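Local structure of YohF (6WON) at residues Leu76-Gly81 against Ala125-Lys130. The protein probably catalyses NAD(P)-dependent oxidation-reduction as a short-chain dehydrogenase/reductase, with acetoin as its likely substrate. Sequence-based numbering, arbitrary orientation.
Sequences LIQRLG and ARHMIK
Ile77 and His127 carry most of this contact between helices 71-80 and 103-131, two neighbouring helices flanking the parallel sheet of the Rossmann-type fold. Their side chains meet from opposite directions, with the CA atoms of Ile77 and His127, the closest pair of CA atoms across the segments, 8.4 Å apart. The apolar part is a CH-pi contact: Ile77 CG2 sits over one face of the imidazole, 3.5 Å from the centroid of the His127 ring and 12° off its normal. This methyl is placed there by chi1 of -63°, which sets CG2 anti to the backbone N. The other branch of the isoleucine reaches the same ring further along, Ile77 CD1 lying 3.7 Å from His127 CD2. Both residues also rest on Val83, and Ile77 reaches down to Ile8 of strand 6-9.

A second, van der Waals contact lies at the ring edge. Gln78, its chain bent at chi2, brings its NE2 close to the imidazole plane, 3.5 Å from His127 CE1, with the amide turned 54° from the ring. No hydrogen bond crosses between the segments. Instead, the two polar ends share Glu74, one turn earlier on helix 71-80: its OE1 is hydrogen-bonded to His127 NE2 and its OE2 to Gln78 NE2.

One carboxylate thus links the glutamine and the histidine, probably restraining the rotation of the ring that receives Ile77. The nearby negative charge may also favour a protonated imidazole, and may add an electrostatic component, through Glu74, to a pairing that is otherwise van der Waals and CH-pi.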
loop_
_atom_site.group_PDB
_atom_site.type_symbol
_atom_site.label_atom_id
_atom_site.label_comp_id
_atom_site.label_asym_id
_atom_site.label_seq_id
_atom_site.Cartn_x
_atom_site.Cartn_y
_atom_site.Cartn_z
ATOM N N LEU B 76 10.146 -31.334 -17.299
ATOM C CA LEU B 76 9.622 -30.557 -18.419
ATOM C C LEU B 76 10.709 -29.673 -19.024
ATOM O O LEU B 76 10.899 -29.649 -20.245
ATOM C CB LEU B 76 8.431 -29.719 -17.949
ATOM C CG LEU B 76 7.588 -28.988 -18.998
ATOM C CD1 LEU B 76 7.137 -29.937 -20.097
ATOM C CD2 LEU B 76 6.374 -28.315 -18.331
ATOM N N ILE B 77 11.446 -28.950 -18.173
ATOM C CA ILE B 77 12.571 -28.147 -18.649
ATOM C C ILE B 77 13.517 -28.999 -19.490
ATOM O O ILE B 77 13.920 -28.610 -20.595
ATOM C CB ILE B 77 13.306 -27.503 -17.461
ATOM C CG1 ILE B 77 12.379 -26.539 -16.714
ATOM C CG2 ILE B 77 14.557 -26.776 -17.940
ATOM C CD1 ILE B 77 12.963 -26.013 -15.414
ATOM N N GLN B 78 13.876 -30.189 -18.982
ATOM C CA GLN B 78 14.787 -31.058 -19.726
ATOM C C GLN B 78 14.224 -31.409 -21.095
ATOM O O GLN B 78 14.960 -31.442 -22.087
ATOM C CB GLN B 78 15.079 -32.329 -18.928
ATOM C CG GLN B 78 15.902 -32.099 -17.671
ATOM C CD GLN B 78 17.276 -31.512 -17.957
ATOM O OE1 GLN B 78 17.955 -31.922 -18.905
ATOM N NE2 GLN B 78 17.692 -30.546 -17.142
ATOM N N ARG B 79 12.918 -31.673 -21.175
ATOM C CA ARG B 79 12.330 -32.005 -22.468
ATOM C C ARG B 79 12.374 -30.811 -23.412
ATOM O O ARG B 79 12.680 -30.960 -24.600
ATOM C CB ARG B 79 10.899 -32.504 -22.282
ATOM C CG ARG B 79 10.833 -33.990 -21.943
ATOM C CD ARG B 79 9.546 -34.340 -21.221
ATOM N NE ARG B 79 8.374 -34.036 -22.035
ATOM C CZ ARG B 79 7.122 -34.140 -21.605
ATOM N NH1 ARG B 79 6.881 -34.536 -20.365
ATOM N NH2 ARG B 79 6.110 -33.844 -22.415
ATOM N N LEU B 80 12.113 -29.615 -22.897
ATOM C CA LEU B 80 12.125 -28.438 -23.751
ATOM C C LEU B 80 13.532 -27.921 -24.004
ATOM O O LEU B 80 13.744 -27.194 -24.980
ATOM C CB LEU B 80 11.252 -27.349 -23.130
ATOM C CG LEU B 80 9.769 -27.726 -23.125
ATOM C CD1 LEU B 80 9.003 -26.979 -22.036
ATOM C CD2 LEU B 80 9.150 -27.479 -24.514
ATOM N N GLY B 81 14.498 -28.287 -23.160
ATOM C CA GLY B 81 15.894 -27.959 -23.378
ATOM C C GLY B 81 16.354 -26.645 -22.772
ATOM O O GLY B 81 17.546 -26.331 -22.865
ATOM N N ALA B 125 14.679 -20.746 -11.903
ATOM C CA ALA B 125 15.709 -19.722 -11.750
ATOM C C ALA B 125 17.110 -20.322 -11.869
ATOM O O ALA B 125 18.008 -19.705 -12.463
ATOM C CB ALA B 125 15.530 -19.008 -10.411
ATOM N N ARG B 126 17.309 -21.533 -11.341
ATOM C CA ARG B 126 18.598 -22.207 -11.508
ATOM C C ARG B 126 18.944 -22.386 -12.981
ATOM O O ARG B 126 20.101 -22.206 -13.382
ATOM C CB ARG B 126 18.590 -23.568 -10.802
ATOM C CG ARG B 126 18.850 -23.504 -9.304
ATOM C CD ARG B 126 18.359 -24.775 -8.598
ATOM N NE ARG B 126 18.207 -24.587 -7.153
ATOM C CZ ARG B 126 17.420 -25.326 -6.368
ATOM N NH1 ARG B 126 16.687 -26.318 -6.873
ATOM N NH2 ARG B 126 17.358 -25.067 -5.066
ATOM N N HIS B 127 17.959 -22.749 -13.806
ATOM C CA HIS B 127 18.241 -22.919 -15.228
ATOM C C HIS B 127 18.503 -21.577 -15.895
ATOM O O HIS B 127 19.380 -21.469 -16.760
ATOM C CB HIS B 127 17.093 -23.649 -15.920
ATOM C CG HIS B 127 17.094 -25.126 -15.681
ATOM N ND1 HIS B 127 17.696 -26.019 -16.547
ATOM C CD2 HIS B 127 16.594 -25.866 -14.663
ATOM C CE1 HIS B 127 17.559 -27.246 -16.074
ATOM N NE2 HIS B 127 16.888 -27.183 -14.936
ATOM N N MET B 128 17.745 -20.547 -15.510
ATOM C CA MET B 128 17.927 -19.226 -16.104
ATOM C C MET B 128 19.313 -18.678 -15.807
ATOM O O MET B 128 19.942 -18.052 -16.669
ATOM C CB MET B 128 16.863 -18.261 -15.579
ATOM C CG MET B 128 15.455 -18.557 -16.079
ATOM S SD MET B 128 14.272 -17.582 -15.155
ATOM C CE MET B 128 12.729 -18.097 -15.932
ATOM N N ILE B 129 19.799 -18.893 -14.584
ATOM C CA ILE B 129 21.132 -18.432 -14.223
ATOM C C ILE B 129 22.177 -19.162 -15.047
ATOM O O ILE B 129 23.055 -18.541 -15.659
ATOM C CB ILE B 129 21.373 -18.619 -12.718
ATOM C CG1 ILE B 129 20.492 -17.648 -11.927
ATOM C CG2 ILE B 129 22.853 -18.453 -12.405
ATOM C CD1 ILE B 129 20.339 -18.027 -10.464
ATOM N N LYS B 130 22.085 -20.498 -15.078
ATOM C CA LYS B 130 23.017 -21.305 -15.858
ATOM C C LYS B 130 22.990 -20.923 -17.334
ATOM O O LYS B 130 24.044 -20.825 -17.973
ATOM C CB LYS B 130 22.693 -22.790 -15.681
ATOM C CG LYS B 130 23.830 -23.697 -16.098
ATOM C CD LYS B 130 23.410 -25.154 -16.226
ATOM C CE LYS B 130 24.438 -25.930 -17.053
ATOM N NZ LYS B 130 23.798 -26.779 -18.101
#